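Local atomic coordinates of probable ATP-dependent kinase TDA10 (Saccharomyces cerevisiae, PDB entry 1ODF), a protein that probably acts as an ATP-dependent kinase, resembling bacterial pantothenate kinase in its fold, although the substrate it phosphorylates is not yet known. Residues A[101-111]-A[190-198]; A[12-23]-A[201-209]. One frame throughout, in Å; residues are numbered along the deposited sequence. Where two conformers were deposited one is given.

Contact 1: A[101-111]-A[190-198]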
loop_
_atom_site.group_PDB
_atom_site.type_symbol
_atom_site.label_atom_id
_atom_site.label_comp_id
_atom_site.label_asym_id
_atom_site.label_seq_id
_atom_site.Cartn_x
_atom_site.Cartn_y
_atom_site.Cartn_z
ATOM N N THR A 101 9.155 8.833 -1.231
ATOM C CA THR A 101 8.390 9.997 -1.654
ATOM C C THR A 101 7.212 10.267 -0.721
ATOM O O THR A 101 6.307 11.040 -1.057
ATOM C CB THR A 101 7.855 9.832 -3.100
ATOM O OG1 THR A 101 6.969 8.706 -3.164
ATOM C CG2 THR A 101 9.012 9.632 -4.075
ATOM N N HIS A 102 7.218 9.622 0.443
ATOM C CA HIS A 102 6.156 9.829 1.419
ATOM C C HIS A 102 6.675 10.566 2.652
ATOM O O HIS A 102 7.858 10.508 2.976
ATOM C CB HIS A 102 5.537 8.495 1.857
ATOM C CG HIS A 102 4.784 7.795 0.773
ATOM N ND1 HIS A 102 5.381 6.907 -0.096
ATOM C CD2 HIS A 102 3.483 7.871 0.403
ATOM C CE1 HIS A 102 4.479 6.463 -0.950
ATOM N NE2 HIS A 102 3.320 7.033 -0.671
ATOM N N ASP A 103 5.772 11.252 3.341
ATOM C CA ASP A 103 6.122 12.006 4.537
ATOM C C ASP A 103 6.136 11.087 5.760
ATOM O O ASP A 103 5.110 10.888 6.413
ATOM C CB ASP A 103 5.112 13.142 4.724
ATOM C CG ASP A 103 5.553 14.147 5.764
ATOM O OD1 ASP A 103 4.951 15.239 5.813
ATOM O OD2 ASP A 103 6.495 13.843 6.530
ATOM N N MET A 104 7.308 10.537 6.067
ATOM C CA MET A 104 7.456 9.613 7.189
ATOM C C MET A 104 7.271 10.262 8.546
ATOM O O MET A 104 6.717 9.648 9.460
ATOM C CB MET A 104 8.825 8.933 7.144
ATOM C CG MET A 104 9.138 8.277 5.810
ATOM S SD MET A 104 7.739 7.310 5.198
ATOM C CE MET A 104 7.716 5.945 6.399
ATOM N N LYS A 105 7.734 11.501 8.683
ATOM C CA LYS A 105 7.607 12.204 9.954
ATOM C C LYS A 105 6.140 12.317 10.312
ATOM O O LYS A 105 5.746 12.084 11.459
ATOM C CB LYS A 105 8.234 13.598 9.863
ATOM C CG LYS A 105 9.201 13.913 11.005
ATOM C CD LYS A 105 10.246 12.806 11.160
ATOM C CE LYS A 105 11.281 13.124 12.237
ATOM N NZ LYS A 105 12.179 14.258 11.854
ATOM N N LEU A 106 5.333 12.657 9.311
ATOM C CA LEU A 106 3.903 12.808 9.498
ATOM C C LEU A 106 3.268 11.454 9.827
ATOM O O LEU A 106 2.365 11.374 10.653
ATOM C CB LEU A 106 3.268 13.386 8.228
ATOM C CG LEU A 106 1.988 14.217 8.398
ATOM C CD1 LEU A 106 1.383 14.507 7.030
ATOM C CD2 LEU A 106 0.981 13.478 9.261
ATOM N N LEU A 107 3.742 10.392 9.184
ATOM C CA LEU A 107 3.190 9.066 9.422
ATOM C C LEU A 107 3.543 8.618 10.838
ATOM O O LEU A 107 2.722 8.027 11.553
ATOM C CB LEU A 107 3.750 8.080 8.399
ATOM C CG LEU A 107 3.166 6.669 8.432
ATOM C CD1 LEU A 107 1.658 6.736 8.206
ATOM C CD2 LEU A 107 3.833 5.818 7.363
ATOM N N GLN A 108 4.779 8.905 11.225
ATOM C CA GLN A 108 5.277 8.580 12.549
ATOM C C GLN A 108 4.356 9.216 13.602
ATOM O O GLN A 108 3.903 8.550 14.531
ATOM C CB GLN A 108 6.707 9.115 12.689
ATOM C CG GLN A 108 7.314 9.062 14.092
ATOM C CD GLN A 108 7.749 7.671 14.502
ATOM O OE1 GLN A 108 6.917 6.785 14.709
ATOM N NE2 GLN A 108 9.062 7.468 14.616
ATOM N N GLU A 109 4.059 10.500 13.432
ATOM C CA GLU A 109 3.201 11.211 14.375
ATOM C C GLU A 109 1.815 10.594 14.484
ATOM O O GLU A 109 1.310 10.375 15.585
ATOM C CB GLU A 109 3.079 12.678 13.968
ATOM C CG GLU A 109 4.400 13.421 13.988
ATOM C CD GLU A 109 4.359 14.732 13.216
ATOM O OE1 GLU A 109 5.438 15.346 13.046
ATOM O OE2 GLU A 109 3.259 15.148 12.779
ATOM N N VAL A 110 1.198 10.324 13.338
ATOM C CA VAL A 110 -0.131 9.729 13.311
ATOM C C VAL A 110 -0.146 8.396 14.077
ATOM O O VAL A 110 -1.030 8.151 14.904
ATOM C CB VAL A 110 -0.596 9.527 11.846
ATOM C CG1 VAL A 110 -1.798 8.601 11.785
ATOM C CG2 VAL A 110 -0.950 10.886 11.234
ATOM N N LEU A 111 0.838 7.544 13.810
ATOM C CA LEU A 111 0.933 6.263 14.492
ATOM C C LEU A 111 1.053 6.508 15.991
ATOM O O LEU A 111 0.386 5.844 16.793
ATOM C CB LEU A 111 2.150 5.479 13.993
ATOM C CG LEU A 111 1.940 4.358 12.968
ATOM C CD1 LEU A 111 0.511 4.322 12.479
ATOM C CD2 LEU A 111 2.892 4.565 11.800
ATOM N N PHE A 190 13.090 1.121 4.279
ATOM C CA PHE A 190 13.290 0.808 5.685
ATOM C C PHE A 190 12.304 1.507 6.623
ATOM O O PHE A 190 11.703 0.866 7.486
ATOM C CB PHE A 190 14.717 1.168 6.111
ATOM C CG PHE A 190 14.992 0.900 7.565
ATOM C CD1 PHE A 190 15.100 -0.406 8.036
ATOM C CD2 PHE A 190 15.062 1.951 8.477
ATOM C CE1 PHE A 190 15.268 -0.665 9.398
ATOM C CE2 PHE A 190 15.228 1.703 9.838
ATOM C CZ PHE A 190 15.330 0.395 10.299
ATOM N N PHE A 191 12.137 2.814 6.448
ATOM C CA PHE A 191 11.252 3.589 7.310
ATOM C C PHE A 191 9.807 3.095 7.376
ATOM O O PHE A 191 9.154 3.237 8.410
ATOM C CB PHE A 191 11.261 5.070 6.906
ATOM C CG PHE A 191 12.571 5.771 7.165
ATOM C CD1 PHE A 191 13.685 5.529 6.356
ATOM C CD2 PHE A 191 12.687 6.694 8.210
ATOM C CE1 PHE A 191 14.896 6.194 6.580
ATOM C CE2 PHE A 191 13.898 7.371 8.448
ATOM C CZ PHE A 191 15.003 7.120 7.629
ATOM N N TYR A 192 9.307 2.522 6.284
ATOM C CA TYR A 192 7.941 2.024 6.258
ATOM C C TYR A 192 7.879 0.705 7.003
ATOM O O TYR A 192 7.039 0.515 7.879
ATOM C CB TYR A 192 7.463 1.794 4.822
ATOM C CG TYR A 192 7.551 3.001 3.911
ATOM C CD1 TYR A 192 8.779 3.419 3.388
ATOM C CD2 TYR A 192 6.398 3.697 3.532
ATOM C CE1 TYR A 192 8.856 4.496 2.503
ATOM C CE2 TYR A 192 6.464 4.776 2.647
ATOM C CZ TYR A 192 7.694 5.164 2.135
ATOM O OH TYR A 192 7.763 6.197 1.234
ATOM N N SER A 193 8.774 -0.209 6.637
ATOM C CA SER A 193 8.843 -1.524 7.258
ATOM C C SER A 193 9.024 -1.426 8.772
ATOM O O SER A 193 8.302 -2.064 9.538
ATOM C CB SER A 193 10.008 -2.310 6.655
ATOM O OG SER A 193 11.224 -1.585 6.769
ATOM N N ASP A 194 9.989 -0.614 9.191
ATOM C CA ASP A 194 10.293 -0.424 10.607
ATOM C C ASP A 194 9.109 0.126 11.389
ATOM O O ASP A 194 8.835 -0.287 12.514
ATOM C CB ASP A 194 11.471 0.542 10.751
ATOM C CG ASP A 194 11.979 0.637 12.179
ATOM O OD1 ASP A 194 12.524 -0.374 12.674
ATOM O OD2 ASP A 194 11.832 1.714 12.802
ATOM N N LEU A 195 8.414 1.061 10.764
ATOM C CA LEU A 195 7.264 1.718 11.356
ATOM C C LEU A 195 5.971 0.892 11.312
ATOM O O LEU A 195 5.106 1.034 12.188
ATOM C CB LEU A 195 7.053 3.037 10.621
ATOM C CG LEU A 195 6.158 4.116 11.213
ATOM C CD1 LEU A 195 6.596 4.455 12.639
ATOM C CD2 LEU A 195 6.241 5.349 10.308
ATOM N N LEU A 196 5.859 0.005 10.322
ATOM C CA LEU A 196 4.636 -0.773 10.147
ATOM C C LEU A 196 4.669 -2.302 10.266
ATOM O O LEU A 196 4.535 -2.839 11.368
ATOM C CB LEU A 196 3.995 -0.381 8.803
ATOM C CG LEU A 196 3.686 1.114 8.662
ATOM C CD1 LEU A 196 3.420 1.480 7.197
ATOM C CD2 LEU A 196 2.503 1.463 9.546
ATOM N N TRP A 197 4.842 -3.004 9.143
ATOM C CA TRP A 197 4.803 -4.468 9.174
ATOM C C TRP A 197 5.940 -5.191 9.889
ATOM O O TRP A 197 5.881 -6.402 10.063
ATOM C CB TRP A 197 4.611 -5.029 7.759
ATOM C CG TRP A 197 5.586 -4.520 6.754
ATOM C CD1 TRP A 197 6.810 -5.043 6.458
ATOM C CD2 TRP A 197 5.428 -3.370 5.919
ATOM N NE1 TRP A 197 7.425 -4.289 5.489
ATOM C CE2 TRP A 197 6.596 -3.254 5.140
ATOM C CE3 TRP A 197 4.409 -2.423 5.754
ATOM C CZ2 TRP A 197 6.779 -2.228 4.205
ATOM C CZ3 TRP A 197 4.591 -1.400 4.823
ATOM C CH2 TRP A 197 5.768 -1.315 4.061
ATOM N N ARG A 198 6.964 -4.454 10.309
ATOM C CA ARG A 198 8.074 -5.042 11.058
ATOM C C ARG A 198 8.058 -4.418 12.455
ATOM O O ARG A 198 8.929 -4.690 13.277
ATOM C CB ARG A 198 9.422 -4.765 10.376
ATOM C CG ARG A 198 9.571 -5.423 9.018
ATOM C CD ARG A 198 9.768 -6.917 9.142
ATOM N NE ARG A 198 11.163 -7.253 9.418
ATOM C CZ ARG A 198 11.550 -8.277 10.173
ATOM N NH1 ARG A 198 10.644 -9.071 10.738
ATOM N NH2 ARG A 198 12.845 -8.504 10.367
#
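Torsions on both sides bring Met-104 and Tyr-192 together: the tyrosine's CG stands anti to its carbonyl carbon (chi1 -56°), so that the far end of the ring reaches residues 101-104, while the methionine chain bends at chi2 and chi3 and folds its thioether over one ring face. SD lies 3.9 Å from the centroid of the Tyr-192 ring, a Met-aromatic contact, and CE lies over the same face, near its centre, in a CH-pi contact. Flexible and polarisable, methionine suits this seat. At the ring's far end Tyr-192 OH meets His-102 ND1 at 2.8 Å, near the imidazole plane though well bent (139°); the two rings are almost perpendicular. Gly-100 N also bonds the hydroxyl, and Asp-71 takes His-102 NE2. A phenylalanine at Tyr-192 would probably keep the sulfur contact but leave His-102 ND1 and Gly-100 N without their shared partner.

One turn on, Leu-195 is a knob among Met-104, Leu-107, Gln-108 and Leu-111. Its CD2 lies 3.8 Å from Leu-107 CD2. A branched leucine can touch several walls of this hole at once. The short helical segments run nearly parallel (6°) with axes 11.0 Å apart, a distance that side chains span. The chemistry is therefore divided: apolar interlocking along the helices, and at one end a buried polar chain, Asp-71 to His-102 to Tyr-192 to Gly-100 N, which holds imidazole and hydroxyl in place.

Contact 2: A[12-23]-A[201-209]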
loop_
_atom_site.group_PDB
_atom_site.type_symbol
_atom_site.label_atom_id
_atom_site.label_comp_id
_atom_site.label_asym_id
_atom_site.label_seq_id
_atom_site.Cartn_x
_atom_site.Cartn_y
_atom_site.Cartn_z
ATOM N N THR A 12 -11.822 -12.467 0.641
ATOM C CA THR A 12 -11.398 -11.494 1.632
ATOM C C THR A 12 -12.386 -11.360 2.800
ATOM O O THR A 12 -11.972 -11.351 3.959
ATOM C CB THR A 12 -11.163 -10.123 0.976
ATOM O OG1 THR A 12 -10.160 -10.252 -0.046
ATOM C CG2 THR A 12 -10.691 -9.116 2.011
ATOM N N ILE A 13 -13.680 -11.271 2.487
ATOM C CA ILE A 13 -14.724 -11.147 3.498
ATOM C C ILE A 13 -14.769 -12.416 4.339
ATOM O O ILE A 13 -14.938 -12.368 5.555
ATOM C CB ILE A 13 -16.116 -10.930 2.846
ATOM C CG1 ILE A 13 -16.186 -9.538 2.211
ATOM C CG2 ILE A 13 -17.225 -11.113 3.888
ATOM C CD1 ILE A 13 -17.520 -9.228 1.556
ATOM N N GLU A 14 -14.630 -13.550 3.668
ATOM C CA GLU A 14 -14.627 -14.847 4.316
ATOM C C GLU A 14 -13.513 -14.855 5.370
ATOM O O GLU A 14 -13.744 -15.153 6.547
ATOM C CB GLU A 14 -14.384 -15.911 3.246
ATOM C CG GLU A 14 -14.088 -17.313 3.736
ATOM C CD GLU A 14 -13.880 -18.279 2.576
ATOM O OE1 GLU A 14 -14.838 -18.469 1.787
ATOM O OE2 GLU A 14 -12.765 -18.837 2.449
ATOM N N PHE A 15 -12.309 -14.510 4.929
ATOM C CA PHE A 15 -11.139 -14.454 5.790
ATOM C C PHE A 15 -11.312 -13.476 6.963
ATOM O O PHE A 15 -11.047 -13.823 8.111
ATOM C CB PHE A 15 -9.921 -14.071 4.934
ATOM C CG PHE A 15 -8.708 -13.639 5.725
ATOM C CD1 PHE A 15 -8.345 -12.294 5.784
ATOM C CD2 PHE A 15 -7.900 -14.579 6.369
ATOM C CE1 PHE A 15 -7.187 -11.892 6.470
ATOM C CE2 PHE A 15 -6.740 -14.184 7.060
ATOM C CZ PHE A 15 -6.384 -12.845 7.106
ATOM N N LEU A 16 -11.770 -12.261 6.677
ATOM C CA LEU A 16 -11.928 -11.260 7.728
ATOM C C LEU A 16 -13.080 -11.501 8.691
ATOM O O LEU A 16 -12.967 -11.174 9.876
ATOM C CB LEU A 16 -12.045 -9.859 7.118
ATOM C CG LEU A 16 -10.755 -9.329 6.473
ATOM C CD1 LEU A 16 -10.982 -7.929 5.909
ATOM C CD2 LEU A 16 -9.628 -9.325 7.506
ATOM N N ASP A 17 -14.175 -12.077 8.197
ATOM C CA ASP A 17 -15.337 -12.348 9.044
ATOM C C ASP A 17 -15.042 -13.434 10.070
ATOM O O ASP A 17 -15.800 -13.628 11.022
ATOM C CB ASP A 17 -16.551 -12.747 8.197
ATOM C CG ASP A 17 -17.282 -11.546 7.615
ATOM O OD1 ASP A 17 -16.864 -10.393 7.877
ATOM O OD2 ASP A 17 -18.280 -11.760 6.891
ATOM N N LYS A 18 -13.943 -14.151 9.869
ATOM C CA LYS A 18 -13.543 -15.181 10.813
ATOM C C LYS A 18 -12.522 -14.596 11.783
ATOM O O LYS A 18 -12.672 -14.694 13.007
ATOM C CB LYS A 18 -12.909 -16.382 10.096
ATOM C CG LYS A 18 -12.086 -17.271 11.036
ATOM C CD LYS A 18 -11.472 -18.479 10.335
ATOM C CE LYS A 18 -10.490 -19.226 11.252
ATOM N NZ LYS A 18 -11.110 -19.728 12.519
ATOM N N TYR A 19 -11.494 -13.962 11.228
ATOM C CA TYR A 19 -10.428 -13.424 12.056
ATOM C C TYR A 19 -10.679 -12.166 12.878
ATOM O O TYR A 19 -10.160 -12.054 13.988
ATOM C CB TYR A 19 -9.157 -13.261 11.222
ATOM C CG TYR A 19 -8.500 -14.588 10.907
ATOM C CD1 TYR A 19 -8.852 -15.317 9.769
ATOM C CD2 TYR A 19 -7.566 -15.146 11.783
ATOM C CE1 TYR A 19 -8.288 -16.579 9.512
ATOM C CE2 TYR A 19 -7.001 -16.394 11.540
ATOM C CZ TYR A 19 -7.364 -17.105 10.405
ATOM O OH TYR A 19 -6.794 -18.332 10.176
ATOM N N ILE A 20 -11.462 -11.227 12.358
ATOM C CA ILE A 20 -11.723 -10.009 13.111
ATOM C C ILE A 20 -12.475 -10.324 14.404
ATOM O O ILE A 20 -12.080 -9.865 15.481
ATOM C CB ILE A 20 -12.467 -8.967 12.252
ATOM C CG1 ILE A 20 -11.470 -8.357 11.248
ATOM C CG2 ILE A 20 -13.068 -7.873 13.140
ATOM C CD1 ILE A 20 -12.067 -7.371 10.252
ATOM N N PRO A 21 -13.553 -11.124 14.324
ATOM C CA PRO A 21 -14.293 -11.462 15.542
ATOM C C PRO A 21 -13.378 -12.175 16.548
ATOM O O PRO A 21 -13.477 -11.956 17.758
ATOM C CB PRO A 21 -15.411 -12.361 15.022
ATOM C CG PRO A 21 -15.676 -11.775 13.646
ATOM C CD PRO A 21 -14.270 -11.605 13.128
ATOM N N GLU A 22 -12.486 -13.022 16.037
ATOM C CA GLU A 22 -11.546 -13.737 16.887
ATOM C C GLU A 22 -10.564 -12.772 17.558
ATOM O O GLU A 22 -10.090 -13.023 18.669
ATOM C CB GLU A 22 -10.803 -14.806 16.076
ATOM C CG GLU A 22 -11.617 -16.097 15.910
ATOM C CD GLU A 22 -10.947 -17.136 15.015
ATOM O OE1 GLU A 22 -9.702 -17.112 14.881
ATOM O OE2 GLU A 22 -11.671 -17.993 14.453
ATOM N N TRP A 23 -10.252 -11.668 16.887
ATOM C CA TRP A 23 -9.368 -10.679 17.478
ATOM C C TRP A 23 -10.117 -9.948 18.609
ATOM O O TRP A 23 -9.560 -9.705 19.677
ATOM C CB TRP A 23 -8.914 -9.673 16.422
ATOM C CG TRP A 23 -8.413 -8.373 17.009
ATOM C CD1 TRP A 23 -9.080 -7.178 17.052
ATOM C CD2 TRP A 23 -7.138 -8.145 17.619
ATOM N NE1 TRP A 23 -8.294 -6.212 17.647
ATOM C CE2 TRP A 23 -7.097 -6.777 18.005
ATOM C CE3 TRP A 23 -6.023 -8.961 17.880
ATOM C CZ2 TRP A 23 -5.979 -6.207 18.634
ATOM C CZ3 TRP A 23 -4.915 -8.399 18.506
ATOM C CH2 TRP A 23 -4.903 -7.028 18.877
ATOM N N GLU A 201 4.908 -3.690 17.821
ATOM C CA GLU A 201 3.706 -3.230 18.494
ATOM C C GLU A 201 2.475 -3.297 17.577
ATOM O O GLU A 201 1.339 -3.193 18.034
ATOM C CB GLU A 201 3.923 -1.808 19.002
ATOM C CG GLU A 201 2.717 -1.203 19.682
ATOM C CD GLU A 201 3.066 0.037 20.481
ATOM O OE1 GLU A 201 3.805 0.894 19.949
ATOM O OE2 GLU A 201 2.595 0.156 21.638
ATOM N N ILE A 202 2.693 -3.495 16.282
ATOM C CA ILE A 202 1.573 -3.554 15.359
ATOM C C ILE A 202 1.006 -4.954 15.135
ATOM O O ILE A 202 1.697 -5.851 14.673
ATOM C CB ILE A 202 1.959 -2.907 14.014
ATOM C CG1 ILE A 202 1.966 -1.384 14.188
ATOM C CG2 ILE A 202 0.989 -3.331 12.902
ATOM C CD1 ILE A 202 2.331 -0.623 12.944
ATOM N N LYS A 203 -0.266 -5.125 15.487
ATOM C CA LYS A 203 -0.959 -6.401 15.320
ATOM C C LYS A 203 -1.855 -6.262 14.106
ATOM O O LYS A 203 -2.640 -5.310 14.012
ATOM C CB LYS A 203 -1.749 -6.750 16.582
ATOM C CG LYS A 203 -0.824 -7.164 17.715
ATOM C CD LYS A 203 0.040 -8.335 17.261
ATOM C CE LYS A 203 1.239 -8.548 18.155
ATOM N NZ LYS A 203 2.107 -9.657 17.647
ATOM N N SER A 204 -1.758 -7.232 13.194
ATOM C CA SER A 204 -2.479 -7.122 11.939
ATOM C C SER A 204 -2.844 -8.388 11.178
ATOM O O SER A 204 -2.316 -9.481 11.415
ATOM C CB SER A 204 -1.626 -6.283 10.996
ATOM O OG SER A 204 -0.373 -6.944 10.832
ATOM N N LEU A 205 -3.746 -8.185 10.225
ATOM C CA LEU A 205 -4.201 -9.218 9.312
ATOM C C LEU A 205 -3.751 -8.692 7.951
ATOM O O LEU A 205 -3.815 -7.486 7.691
ATOM C CB LEU A 205 -5.724 -9.353 9.354
ATOM C CG LEU A 205 -6.264 -9.890 10.675
ATOM C CD1 LEU A 205 -7.779 -9.908 10.625
ATOM C CD2 LEU A 205 -5.696 -11.287 10.916
ATOM N N GLY A 206 -3.280 -9.587 7.093
ATOM C CA GLY A 206 -2.813 -9.152 5.797
ATOM C C GLY A 206 -3.552 -9.759 4.631
ATOM O O GLY A 206 -3.937 -10.926 4.669
ATOM N N ILE A 207 -3.756 -8.948 3.598
ATOM C CA ILE A 207 -4.422 -9.378 2.376
ATOM C C ILE A 207 -3.408 -9.138 1.267
ATOM O O ILE A 207 -3.075 -7.995 0.950
ATOM C CB ILE A 207 -5.672 -8.537 2.054
ATOM C CG1 ILE A 207 -6.540 -8.349 3.315
ATOM C CG2 ILE A 207 -6.437 -9.200 0.892
ATOM C CD1 ILE A 207 -7.155 -9.608 3.838
ATOM N N VAL A 208 -2.916 -10.221 0.685
ATOM C CA VAL A 208 -1.918 -10.120 -0.360
ATOM C C VAL A 208 -2.425 -10.594 -1.706
ATOM O O VAL A 208 -2.979 -11.693 -1.831
ATOM C CB VAL A 208 -0.646 -10.929 0.009
ATOM C CG1 VAL A 208 0.352 -10.911 -1.164
ATOM C CG2 VAL A 208 -0.004 -10.336 1.261
ATOM N N PHE A 209 -2.230 -9.740 -2.705
ATOM C CA PHE A 209 -2.625 -10.019 -4.079
ATOM C C PHE A 209 -1.357 -10.233 -4.891
ATOM O O PHE A 209 -0.469 -9.369 -4.902
ATOM C CB PHE A 209 -3.354 -8.815 -4.703
ATOM C CG PHE A 209 -4.815 -8.688 -4.335
ATOM C CD1 PHE A 209 -5.285 -9.067 -3.082
ATOM C CD2 PHE A 209 -5.717 -8.142 -5.245
ATOM C CE1 PHE A 209 -6.632 -8.900 -2.745
ATOM C CE2 PHE A 209 -7.059 -7.971 -4.919
ATOM C CZ PHE A 209 -7.517 -8.351 -3.664
#
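The Phe-15 and Ile-207 side chains lie alongside one another, pointing opposite ways, the ring coming from helix 12-23 and the isoleucine from the strand. Ile-207 CD1 comes obliquely to the ring, 3.5 Å from Phe-15 CE1; the same CE1 lies 3.8 Å from Gly-206 O, so the flat phenyl reaches the strand backbone. Leu-205 is directed toward the helix at its CB. Its side chain and that of Leu-16 lie alongside and opposed, with Leu-205 CD1 3.7 Å from Leu-16 CD2 and equally near Tyr-19 CB, while Ile-20 CG1 is slightly farther off. A forked leucine reaches between these successive turns. Trp-23, with CG anti to the backbone N (chi1 160°), stands roughly perpendicular to the Lys-203 side chain and lays CH2 3.9 Å from Lys-203 CB. Thr-12 closes the other end with its methyl against Ile-207, its hydroxyl being bonded to Val-8 O.

No hydrogen bond crosses the interface. Phe-15 also touches Leu-271 and Leu-16 meets Ile-51 of helix 44-59, so neighbouring elements share the same apolar layer. A helix laid antiparallel (174°) over an inner strand of a largely parallel sheet is characteristic of the alpha/beta sandwich of P-loop kinases.

How the contacts relate
Contact 2 is the wider closure along the chain, and contact 1 lies nested within the loop it closes, their centres 21 Å apart. Strand 204-211 is the next element after helix 182-195, joined to it by a short connection, and there Ile-202 CD1 packs 3.3 Å from Leu-195 O and 3.5 Å from Leu-196 O. One edge of each contact approaches the predicted ATP site. In contact 2 the side chain of Ile-207 is about 7 Å from that of Lys-44; in contact 1 that of His-102 is about 10 Å from that of Gln-40. Contact 2 thus packs a helix on the central sheet close to the probable P-loop, whereas contact 1 pairs two helices somewhat farther from it.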